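Local coordinates for SPT6 (Antonospora locustae, PDB 2XP1), which is a transcription elongation factor whose tandem SH2 domains enable it to interact with RNA polymerase II, at residues 9-14 / 45-50; 24-29 / 58-63; 51-56 / 93-98; 71-76 / 85-90. All blocks are in the same frame, centred on the assembly; numbering follows the deposited sequence.

The four contacts illustrate how one SH2 sheet, strands 17-18 to 75-77, is covered by its helices and joined to a second SH2 unit. Contacts 1 and 2, about 13 Å apart between centres, lie on neighbouring strands 46-52 and 57-65 and interleave along the chain; both border the sulfate site, through Tyr-46 and His-60. Contact 3 takes over at the end of strand 46-52, its centre about 22 Å from that of contact 1, and contact 4 joins the hairpin that ends the sheet within this chain to helix 80-100, which contact 3 also uses. Contact 4 falls within the chain span that contact 3 closes. Helix 80-100 thus serves the first sheet and, further along, the junction with the second, which fits a compact tandem.

Contact 1: residues 9-14 / 45-50; sequences PRFYKH and GYCVLV. With SO4 (sulfate ion), chain B.
Residues 9-14, whose middle four have helical backbone angles, come up to strand 46-50 where the CA atoms of Phe-11 and Cys-47 lie 7.4 Å apart, with no hydrogen bond between them. The meeting rests on the Phe-11 ring. With CG between the backbone N and the carbonyl carbon (chi1 57°), the ring is directed at the strand and presents a face to Cys-47. Both side-chain atoms of the cysteine lie over that face: CB of Cys-47 is 3.7 Å from the Phe-11 ring centroid, a CH-pi contact, and SG of Cys-47 is 3.9 Å from it, a sulfur-aromatic one. Pro-9 CB covers the opposite face, so the ring is sandwiched. Phe-11 CZ comes within 3.4 Å of Tyr-46 O. A glycine in place of Phe-11 would probably open a gap over Cys-47 and deprive the turn of its main hold on the strand. Tyr-46 points away from the turn, and its OH donates a hydrogen bond of 2.7 Å to sulfate O3, which lies near the plane of its ring. Arg-39 and Ser-42 also bind this ion, probably from the crystallisation liquor, in a site consistent with the phosphate pocket of SH2 domains, Arg-39 matching the arginine of the FLVR motif. The chemistry thus divides: a buried, nonpolar thiol-aromatic contact toward the turn, and an anion held by polar groups beyond.

Contact 2: residues 24-29 / 58-63; sequences ESENYL and FVHMKI
Glu-26 sets its CG beside the backbone N and then runs extended (chi2 -165°), which carries its carboxylate from the helix across the Phe-58 ring to His-60; the histidine, whose CG likewise lies beside its backbone N, extends its ring to meet it. The bond runs from His-60 NE2 to Glu-26 OE2 over 3.0 Å, with an N-H...O angle of 154°. It uses the anti lone pair of OE2, on the side away from OE1, and the oxygen sits 18° out of the imidazole plane. The aliphatic part of Glu-26 does separate work, since its CB rests over the centre of the Phe-58 ring, 3.9 Å from the centroid. The carboxylate lies at a modest tilt to that ring, with Glu-26 CD 3.5 Å from Phe-58 CD1, while OE2 of Glu-26 reaches within 3.4 Å of Phe-58 CB. This is the packing of the first SH2 helix, residues 22-31, on the central sheet, whose strand 57-65 corresponds to βD of the canonical fold. Leu-29, one turn further on, adds its CB at 3.6 Å from Phe-58 CE2, and its CD1 lies 4.0 Å from Phe-58 CD2. Both imidazole nitrogens are engaged, because His-60 ND1 pairs with Arg-39 NH2, which binds the sulfate. Donating to a carboxylate probably makes ND1 a better acceptor, so Glu-26 may act from the second shell, fixing the histidine that helps position Arg-39. The His-60 side chain lies about 5 Å from the sulfate, measured between nearest atoms.

Contact 3: residues 51-56 / 93-98; sequences IKFASD and RNLKSI
Aromatic-aliphatic contact comes first, between Phe-53 and Leu-95. A methyl of the leucine, CD2, stands 3.6 Å from the centroid of the Phe-53 ring and 12° off its normal, a CH-pi contact almost over the ring centre. Leu-95 holds its CG anti to the carbonyl carbon (chi1 -71°), which turns the fork toward the ring, and its second methyl, CD1, lies over the same face, displaced toward the CD1-CE1 side, 3.8 Å from Phe-53 CD1. Purely aliphatic contact is lighter: Ile-51 CG2 meets Leu-95 CD1 at 4.1 Å, the same methyl thereby touching both the strand and the ring. Polar groups form no hydrogen bond across the two segments, and their partners lie outside them. Phe-53 O accepts a bond from Lys-99 NZ further along helix 80-100, while the Lys-52 side chain leads away from the helix to bond Leu-29 O and Asp-34 O. Replacing Phe-53 with a serine would probably uncover the Leu-95 methyls and take from Phe-129, which meets the ring edge-to-face, its aromatic mate. The ring sits where the chain turns a corner, at Phe-53, and Phe-53 and Ala-54 both face Val-57 in a classic beta bulge. Around Leu-95 the setting changes sheets, since its side chain also touches Val-153 and Phe-129 of the five-stranded sheet. A bulge at the end of strand 46-52, a long helix and a second sheet share one hydrophobic core, at the junction of the two SH2 units of the tandem.

Contact 4: residues 71-76 / 85-90; sequences TCSNKH and SVYVRP
The type I' turn from Cys-72 to Lys-75, closing the hairpin of strands 70-72 and 75-77, meets helix 80-100 through Tyr-87. Reciprocal backbone bonds close the hairpin: Cys-72 N to Lys-75 O and Lys-75 N to Cys-72 O. Tyr-87 projects from a wider, pi-type turn of the helix with CG opposite the backbone N (chi1 -173°), which sends the ring across to the hairpin. Cys-72 SG approaches it obliquely, 3.9 Å from Tyr-87 CE2 and 4.6 Å from the ring centroid, in a sulfur-aromatic contact. Beside it, Ser-73 meets the phenol end, its CB 4.0 Å from Tyr-87 CZ. A hydrogen bond from Ser-73 OG to Tyr-87 OH, at 3.0 Å, is doubtful, because that hydroxyl is modelled too close to another atom. What is secure is the contact of sulfur and CB with the ring; Cys-72 is buried, Ser-73 partly exposed. Met-61 of strand 57-65, Leu-49 of strand 46-52 and Phe-77 of strand 75-77 surround the tyrosine, so the helix rests on three strands here, while the hairpin also packs against the same hairpin of the second subunit, with backbone bonds from Asn-74 and His-76.

Contact 1: residues 9-14 / 45-50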
# COMPACT_ATOMS: atom_id res chain seq x y z
N PRO A 9 -13.40 20.44 -17.47
CA PRO A 9 -12.71 19.24 -17.00
C PRO A 9 -13.46 18.03 -17.53
O PRO A 9 -14.69 18.03 -17.58
CB PRO A 9 -12.83 19.33 -15.48
CG PRO A 9 -13.68 20.52 -15.18
CD PRO A 9 -13.76 21.37 -16.39
N ARG A 10 -12.70 17.04 -17.96
CA ARG A 10 -13.28 15.81 -18.52
C ARG A 10 -14.22 15.05 -17.56
O ARG A 10 -15.19 14.40 -17.99
CB ARG A 10 -12.18 14.91 -19.07
CG ARG A 10 -11.36 15.55 -20.22
CD ARG A 10 -10.14 14.67 -20.67
NE ARG A 10 -9.10 14.50 -19.64
CZ ARG A 10 -8.96 13.42 -18.87
NH1 ARG A 10 -9.81 12.40 -19.03
NH2 ARG A 10 -7.99 13.34 -17.95
N PHE A 11 -13.97 15.16 -16.26
CA PHE A 11 -14.82 14.42 -15.35
C PHE A 11 -16.27 14.94 -15.31
O PHE A 11 -17.16 14.25 -14.80
CB PHE A 11 -14.19 14.33 -13.97
CG PHE A 11 -13.87 15.64 -13.37
CD1 PHE A 11 -14.86 16.42 -12.82
CD2 PHE A 11 -12.56 16.08 -13.32
CE1 PHE A 11 -14.56 17.63 -12.24
CE2 PHE A 11 -12.25 17.29 -12.73
CZ PHE A 11 -13.26 18.07 -12.21
N TYR A 12 -16.51 16.15 -15.84
CA TYR A 12 -17.88 16.69 -15.94
C TYR A 12 -18.75 15.77 -16.77
O TYR A 12 -19.89 15.55 -16.45
CB TYR A 12 -17.91 18.10 -16.55
CG TYR A 12 -17.65 19.25 -15.56
CD1 TYR A 12 -16.89 19.07 -14.41
CD2 TYR A 12 -18.15 20.52 -15.81
CE1 TYR A 12 -16.65 20.12 -13.52
CE2 TYR A 12 -17.92 21.59 -14.92
CZ TYR A 12 -17.17 21.38 -13.78
OH TYR A 12 -16.93 22.43 -12.90
N LYS A 13 -18.17 15.17 -17.79
CA LYS A 13 -18.88 14.26 -18.70
C LYS A 13 -19.16 12.88 -18.06
O LYS A 13 -19.90 12.06 -18.62
CB LYS A 13 -18.09 14.10 -20.03
CG LYS A 13 -17.73 15.43 -20.74
CD LYS A 13 -17.01 15.23 -22.12
CE LYS A 13 -17.04 16.56 -22.94
NZ LYS A 13 -16.28 16.61 -24.27
N HIS A 14 -18.55 12.61 -16.90
CA HIS A 14 -18.72 11.30 -16.29
C HIS A 14 -20.06 11.16 -15.57
O HIS A 14 -20.47 12.07 -14.86
CB HIS A 14 -17.59 10.95 -15.35
CG HIS A 14 -17.54 9.50 -15.03
ND1 HIS A 14 -18.17 8.97 -13.93
CD2 HIS A 14 -17.00 8.46 -15.70
CE1 HIS A 14 -17.99 7.66 -13.91
NE2 HIS A 14 -17.29 7.32 -14.98
N GLY A 45 -9.08 21.73 -11.44
CA GLY A 45 -8.09 20.65 -11.57
C GLY A 45 -8.48 19.31 -10.97
O GLY A 45 -7.83 18.30 -11.23
N TYR A 46 -9.55 19.29 -10.18
CA TYR A 46 -9.91 18.06 -9.48
C TYR A 46 -11.41 17.92 -9.20
O TYR A 46 -12.15 18.91 -9.14
CB TYR A 46 -9.10 17.96 -8.18
CG TYR A 46 -9.48 18.99 -7.14
CD1 TYR A 46 -10.45 18.72 -6.18
CD2 TYR A 46 -8.89 20.24 -7.13
CE1 TYR A 46 -10.80 19.70 -5.22
CE2 TYR A 46 -9.23 21.20 -6.18
CZ TYR A 46 -10.18 20.92 -5.24
OH TYR A 46 -10.50 21.90 -4.31
N CYS A 47 -11.86 16.68 -9.02
CA CYS A 47 -13.15 16.44 -8.41
C CYS A 47 -12.90 15.69 -7.10
O CYS A 47 -11.75 15.43 -6.73
CB CYS A 47 -14.06 15.64 -9.33
SG CYS A 47 -13.27 14.17 -9.99
N VAL A 48 -13.96 15.36 -6.38
CA VAL A 48 -13.81 14.75 -5.09
C VAL A 48 -14.76 13.58 -4.96
O VAL A 48 -15.97 13.70 -5.21
CB VAL A 48 -14.06 15.73 -3.92
CG1 VAL A 48 -13.80 15.00 -2.61
CG2 VAL A 48 -13.17 16.95 -4.00
N LEU A 49 -14.19 12.45 -4.58
CA LEU A 49 -14.91 11.23 -4.34
C LEU A 49 -15.45 11.37 -2.93
O LEU A 49 -14.70 11.73 -2.02
CB LEU A 49 -13.91 10.06 -4.40
CG LEU A 49 -14.34 8.70 -3.89
CD1 LEU A 49 -15.39 8.16 -4.83
CD2 LEU A 49 -13.12 7.74 -3.86
N VAL A 50 -16.74 11.12 -2.76
CA VAL A 50 -17.38 11.15 -1.46
C VAL A 50 -17.94 9.74 -1.29
O VAL A 50 -18.73 9.28 -2.11
CB VAL A 50 -18.52 12.22 -1.38
CG1 VAL A 50 -19.06 12.38 0.07
CG2 VAL A 50 -18.06 13.59 -1.92
S SO4 B . -12.99 20.96 -1.64
O1 SO4 B . -13.33 19.68 -1.03
O2 SO4 B . -13.85 21.28 -2.76
O3 SO4 B . -11.61 20.85 -2.10
O4 SO4 B . -13.10 22.06 -0.69

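Contact 2: residues 24-29 / 58-63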
# COMPACT_ATOMS: atom_id res chain seq x y z
N GLU A 24 -24.56 19.34 0.02
CA GLU A 24 -25.47 18.70 -0.93
C GLU A 24 -25.11 17.23 -1.17
O GLU A 24 -26.03 16.38 -1.27
CB GLU A 24 -25.52 19.48 -2.25
CG GLU A 24 -26.25 20.82 -2.11
CD GLU A 24 -25.82 21.87 -3.15
OE1 GLU A 24 -24.87 21.62 -3.93
OE2 GLU A 24 -26.44 22.97 -3.17
N SER A 25 -23.81 16.92 -1.21
CA SER A 25 -23.33 15.53 -1.40
C SER A 25 -23.73 14.64 -0.25
O SER A 25 -24.25 13.56 -0.45
CB SER A 25 -21.82 15.51 -1.47
OG SER A 25 -21.45 16.30 -2.57
N GLU A 26 -23.47 15.13 0.95
CA GLU A 26 -23.74 14.39 2.14
C GLU A 26 -25.25 14.29 2.29
O GLU A 26 -25.77 13.21 2.52
CB GLU A 26 -23.09 15.06 3.34
CG GLU A 26 -21.58 15.15 3.18
CD GLU A 26 -20.87 15.48 4.48
OE1 GLU A 26 -21.56 15.92 5.43
OE2 GLU A 26 -19.61 15.30 4.55
N ASN A 27 -25.95 15.40 2.08
CA ASN A 27 -27.42 15.36 2.04
C ASN A 27 -27.95 14.30 1.11
O ASN A 27 -28.77 13.46 1.51
CB ASN A 27 -28.02 16.69 1.64
CG ASN A 27 -28.70 17.36 2.78
OD1 ASN A 27 -28.60 16.89 3.91
ND2 ASN A 27 -29.42 18.43 2.50
N TYR A 28 -27.48 14.36 -0.13
CA TYR A 28 -27.94 13.46 -1.14
C TYR A 28 -27.62 12.04 -0.74
O TYR A 28 -28.45 11.15 -0.91
CB TYR A 28 -27.30 13.78 -2.47
CG TYR A 28 -27.56 12.75 -3.53
CD1 TYR A 28 -28.75 12.77 -4.30
CD2 TYR A 28 -26.64 11.74 -3.77
CE1 TYR A 28 -28.98 11.80 -5.29
CE2 TYR A 28 -26.85 10.77 -4.74
CZ TYR A 28 -28.02 10.81 -5.51
OH TYR A 28 -28.20 9.85 -6.45
N LEU A 29 -26.42 11.82 -0.20
CA LEU A 29 -26.04 10.49 0.23
C LEU A 29 -26.82 10.06 1.48
O LEU A 29 -27.07 8.86 1.66
CB LEU A 29 -24.52 10.38 0.46
CG LEU A 29 -23.57 10.53 -0.75
CD1 LEU A 29 -22.10 10.46 -0.37
CD2 LEU A 29 -23.83 9.49 -1.83
N PHE A 58 -18.75 10.77 6.37
CA PHE A 58 -18.44 10.86 4.95
C PHE A 58 -16.95 11.04 4.69
O PHE A 58 -16.29 11.82 5.37
CB PHE A 58 -19.29 11.95 4.29
CG PHE A 58 -20.76 11.71 4.44
CD1 PHE A 58 -21.44 12.20 5.54
CD2 PHE A 58 -21.46 10.97 3.50
CE1 PHE A 58 -22.80 11.96 5.71
CE2 PHE A 58 -22.82 10.71 3.66
CZ PHE A 58 -23.49 11.21 4.76
N VAL A 59 -16.41 10.31 3.72
CA VAL A 59 -15.02 10.50 3.38
C VAL A 59 -14.96 11.18 2.02
O VAL A 59 -15.59 10.71 1.05
CB VAL A 59 -14.31 9.15 3.33
CG1 VAL A 59 -12.99 9.27 2.67
CG2 VAL A 59 -14.12 8.63 4.75
N HIS A 60 -14.22 12.29 1.96
CA HIS A 60 -14.00 13.08 0.76
C HIS A 60 -12.56 12.92 0.30
O HIS A 60 -11.65 13.36 1.01
CB HIS A 60 -14.25 14.54 1.13
CG HIS A 60 -15.68 14.81 1.47
ND1 HIS A 60 -16.51 15.52 0.64
CD2 HIS A 60 -16.44 14.41 2.52
CE1 HIS A 60 -17.72 15.58 1.18
NE2 HIS A 60 -17.70 14.92 2.32
N MET A 61 -12.34 12.31 -0.87
CA MET A 61 -10.99 12.16 -1.40
C MET A 61 -10.74 12.91 -2.70
O MET A 61 -11.37 12.62 -3.69
CB MET A 61 -10.69 10.69 -1.67
CG MET A 61 -10.62 9.90 -0.41
SD MET A 61 -10.37 8.20 -0.87
CE MET A 61 -11.57 7.48 0.21
N LYS A 62 -9.78 13.83 -2.72
CA LYS A 62 -9.42 14.56 -3.92
C LYS A 62 -9.01 13.61 -5.11
O LYS A 62 -8.18 12.72 -4.93
CB LYS A 62 -8.32 15.58 -3.55
CG LYS A 62 -7.90 16.56 -4.64
CD LYS A 62 -7.30 17.93 -4.13
CE LYS A 62 -5.95 17.77 -3.38
NZ LYS A 62 -5.35 19.10 -2.92
N ILE A 63 -9.64 13.77 -6.27
CA ILE A 63 -9.24 13.06 -7.46
C ILE A 63 -8.79 14.10 -8.41
O ILE A 63 -9.60 14.91 -8.88
CB ILE A 63 -10.39 12.29 -8.16
CG1 ILE A 63 -10.92 11.14 -7.27
CG2 ILE A 63 -9.95 11.75 -9.56
CD1 ILE A 63 -12.28 10.54 -7.80

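Contact 3: residues 51-56 / 93-98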
# COMPACT_ATOMS: atom_id res chain seq x y z
N ILE A 51 -17.48 9.06 -0.23
CA ILE A 51 -17.97 7.75 0.19
C ILE A 51 -18.69 7.88 1.54
O ILE A 51 -18.12 8.42 2.50
CB ILE A 51 -16.82 6.76 0.36
CG1 ILE A 51 -15.92 6.71 -0.91
CG2 ILE A 51 -17.34 5.40 0.63
CD1 ILE A 51 -14.63 5.87 -0.74
N LYS A 52 -19.92 7.41 1.62
CA LYS A 52 -20.70 7.41 2.86
C LYS A 52 -20.26 6.21 3.70
O LYS A 52 -20.46 5.06 3.31
CB LYS A 52 -22.20 7.30 2.51
CG LYS A 52 -23.10 6.80 3.63
CD LYS A 52 -24.61 6.91 3.29
CE LYS A 52 -25.07 5.83 2.30
NZ LYS A 52 -26.46 6.13 1.74
N PHE A 53 -19.61 6.45 4.84
CA PHE A 53 -19.19 5.33 5.70
C PHE A 53 -20.35 4.89 6.57
O PHE A 53 -20.52 3.69 6.80
CB PHE A 53 -17.97 5.70 6.53
CG PHE A 53 -16.67 5.37 5.85
CD1 PHE A 53 -16.52 5.57 4.48
CD2 PHE A 53 -15.60 4.91 6.57
CE1 PHE A 53 -15.33 5.27 3.84
CE2 PHE A 53 -14.40 4.58 5.92
CZ PHE A 53 -14.27 4.77 4.59
N ALA A 54 -21.15 5.87 6.99
CA ALA A 54 -22.31 5.69 7.84
C ALA A 54 -23.09 6.99 7.71
O ALA A 54 -22.55 7.99 7.21
CB ALA A 54 -21.90 5.48 9.30
N SER A 55 -24.34 6.95 8.14
CA SER A 55 -25.28 8.09 8.15
C SER A 55 -24.71 9.49 8.35
O SER A 55 -25.20 10.47 7.78
CB SER A 55 -26.31 7.85 9.25
OG SER A 55 -27.13 6.73 8.96
N ASP A 56 -23.71 9.61 9.23
CA ASP A 56 -23.09 10.89 9.49
C ASP A 56 -21.59 10.81 9.33
O ASP A 56 -20.89 11.68 9.83
CB ASP A 56 -23.43 11.39 10.90
CG ASP A 56 -22.84 10.53 11.98
OD1 ASP A 56 -22.56 9.33 11.72
OD2 ASP A 56 -22.66 11.05 13.11
N ARG A 93 -16.38 -3.08 -0.20
CA ARG A 93 -16.34 -4.48 0.22
C ARG A 93 -15.86 -4.55 1.67
O ARG A 93 -16.45 -5.21 2.51
CB ARG A 93 -15.48 -5.33 -0.74
CG ARG A 93 -16.22 -5.78 -2.05
CD ARG A 93 -15.27 -6.35 -3.11
NE ARG A 93 -15.93 -6.51 -4.40
CZ ARG A 93 -16.39 -7.67 -4.88
NH1 ARG A 93 -16.25 -8.79 -4.18
NH2 ARG A 93 -16.98 -7.71 -6.07
N ASN A 94 -14.80 -3.82 1.95
CA ASN A 94 -14.33 -3.62 3.31
C ASN A 94 -15.40 -3.08 4.29
O ASN A 94 -15.63 -3.67 5.34
CB ASN A 94 -13.12 -2.72 3.29
CG ASN A 94 -12.15 -3.07 4.33
OD1 ASN A 94 -12.29 -4.09 4.99
ND2 ASN A 94 -11.15 -2.22 4.52
N LEU A 95 -16.03 -1.94 3.95
CA LEU A 95 -17.08 -1.37 4.79
C LEU A 95 -18.17 -2.38 5.06
O LEU A 95 -18.67 -2.46 6.19
CB LEU A 95 -17.71 -0.16 4.11
CG LEU A 95 -16.87 1.11 4.01
CD1 LEU A 95 -17.61 2.17 3.22
CD2 LEU A 95 -16.56 1.62 5.40
N LYS A 96 -18.57 -3.15 4.03
CA LYS A 96 -19.63 -4.16 4.23
C LYS A 96 -19.28 -5.16 5.34
O LYS A 96 -20.11 -5.44 6.21
CB LYS A 96 -20.06 -4.87 2.91
CG LYS A 96 -20.95 -6.14 3.12
CD LYS A 96 -21.48 -6.77 1.81
CE LYS A 96 -21.96 -8.20 2.04
NZ LYS A 96 -23.46 -8.35 2.11
N SER A 97 -18.05 -5.69 5.30
CA SER A 97 -17.58 -6.70 6.28
C SER A 97 -17.56 -6.12 7.66
O SER A 97 -18.01 -6.74 8.61
CB SER A 97 -16.15 -7.17 5.95
OG SER A 97 -16.06 -7.73 4.64
N ILE A 98 -17.02 -4.90 7.74
CA ILE A 98 -16.84 -4.20 8.99
C ILE A 98 -18.19 -4.16 9.70
O ILE A 98 -18.29 -4.59 10.85
CB ILE A 98 -16.26 -2.78 8.76
CG1 ILE A 98 -14.75 -2.86 8.50
CG2 ILE A 98 -16.57 -1.83 9.90
CD1 ILE A 98 -14.12 -1.58 7.87

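Contact 4: residues 71-76 / 85-90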
# COMPACT_ATOMS: atom_id res chain seq x y z
N THR A 71 -5.22 11.07 -10.55
CA THR A 71 -4.59 10.57 -9.34
C THR A 71 -5.55 10.68 -8.19
O THR A 71 -6.33 11.63 -8.11
CB THR A 71 -3.32 11.32 -8.95
OG1 THR A 71 -3.64 12.71 -8.80
CG2 THR A 71 -2.29 11.13 -9.99
N CYS A 72 -5.49 9.69 -7.31
CA CYS A 72 -6.30 9.66 -6.09
C CYS A 72 -5.51 8.92 -5.03
O CYS A 72 -4.96 7.84 -5.31
CB CYS A 72 -7.63 8.93 -6.31
SG CYS A 72 -8.77 9.14 -4.90
N SER A 73 -5.44 9.48 -3.83
CA SER A 73 -4.58 8.95 -2.73
C SER A 73 -3.20 8.43 -3.15
O SER A 73 -2.80 7.30 -2.84
CB SER A 73 -5.36 7.95 -1.93
OG SER A 73 -6.56 8.61 -1.49
N ASN A 74 -2.47 9.29 -3.87
CA ASN A 74 -1.08 9.04 -4.29
C ASN A 74 -0.91 7.93 -5.34
O ASN A 74 0.21 7.61 -5.72
CB ASN A 74 -0.19 8.78 -3.05
CG ASN A 74 -0.16 9.98 -2.10
OD1 ASN A 74 0.22 11.10 -2.50
ND2 ASN A 74 -0.59 9.76 -0.84
N LYS A 75 -2.02 7.36 -5.77
CA LYS A 75 -2.07 6.29 -6.73
C LYS A 75 -2.47 6.94 -8.06
O LYS A 75 -3.07 8.01 -8.11
CB LYS A 75 -3.13 5.23 -6.31
CG LYS A 75 -2.72 4.19 -5.22
CD LYS A 75 -1.88 3.00 -5.80
CE LYS A 75 -1.33 1.96 -4.75
NZ LYS A 75 -0.49 0.84 -5.37
N HIS A 76 -2.18 6.25 -9.14
CA HIS A 76 -2.40 6.77 -10.45
C HIS A 76 -3.48 5.93 -11.15
O HIS A 76 -3.43 4.72 -11.02
CB HIS A 76 -1.05 6.64 -11.15
CG HIS A 76 -1.08 6.94 -12.60
ND1 HIS A 76 -1.20 5.96 -13.55
CD2 HIS A 76 -0.97 8.12 -13.26
CE1 HIS A 76 -1.16 6.52 -14.75
NE2 HIS A 76 -1.00 7.82 -14.60
N SER A 85 -13.23 0.93 -9.68
CA SER A 85 -12.99 -0.52 -9.53
C SER A 85 -11.77 -0.78 -8.69
O SER A 85 -11.82 -1.56 -7.75
CB SER A 85 -12.91 -1.27 -10.88
OG SER A 85 -12.09 -0.62 -11.83
N VAL A 86 -10.69 -0.08 -8.99
CA VAL A 86 -9.43 -0.36 -8.32
C VAL A 86 -9.45 0.17 -6.92
O VAL A 86 -8.84 -0.42 -6.05
CB VAL A 86 -8.20 0.17 -9.13
CG1 VAL A 86 -6.95 0.19 -8.27
CG2 VAL A 86 -7.95 -0.70 -10.32
N TYR A 87 -10.19 1.24 -6.68
CA TYR A 87 -10.06 1.96 -5.42
C TYR A 87 -11.31 1.97 -4.56
O TYR A 87 -11.27 1.55 -3.40
CB TYR A 87 -9.50 3.36 -5.67
CG TYR A 87 -9.17 4.11 -4.43
CD1 TYR A 87 -8.06 3.76 -3.66
CD2 TYR A 87 -9.96 5.17 -4.02
CE1 TYR A 87 -7.74 4.46 -2.50
CE2 TYR A 87 -9.66 5.88 -2.86
CZ TYR A 87 -8.54 5.52 -2.10
OH TYR A 87 -8.24 6.22 -0.93
N VAL A 88 -12.44 2.39 -5.14
CA VAL A 88 -13.72 2.50 -4.39
C VAL A 88 -14.43 1.15 -4.04
O VAL A 88 -14.82 0.94 -2.89
CB VAL A 88 -14.70 3.48 -5.11
CG1 VAL A 88 -15.97 3.64 -4.35
CG2 VAL A 88 -14.04 4.86 -5.33
N ARG A 89 -14.64 0.26 -5.01
CA ARG A 89 -15.35 -1.01 -4.72
C ARG A 89 -14.74 -1.80 -3.55
O ARG A 89 -15.48 -2.23 -2.66
CB ARG A 89 -15.56 -1.89 -5.97
CG ARG A 89 -16.59 -1.30 -6.94
CD ARG A 89 -17.21 -2.34 -7.89
NE ARG A 89 -16.66 -2.30 -9.26
CZ ARG A 89 -16.99 -1.42 -10.22
NH1 ARG A 89 -17.88 -0.44 -9.99
NH2 ARG A 89 -16.42 -1.51 -11.41
N PRO A 90 -13.39 -1.95 -3.52
CA PRO A 90 -12.79 -2.71 -2.41
C PRO A 90 -12.95 -2.01 -1.07
O PRO A 90 -13.08 -2.68 -0.07
CB PRO A 90 -11.31 -2.82 -2.79
CG PRO A 90 -11.24 -2.42 -4.26
CD PRO A 90 -12.37 -1.48 -4.47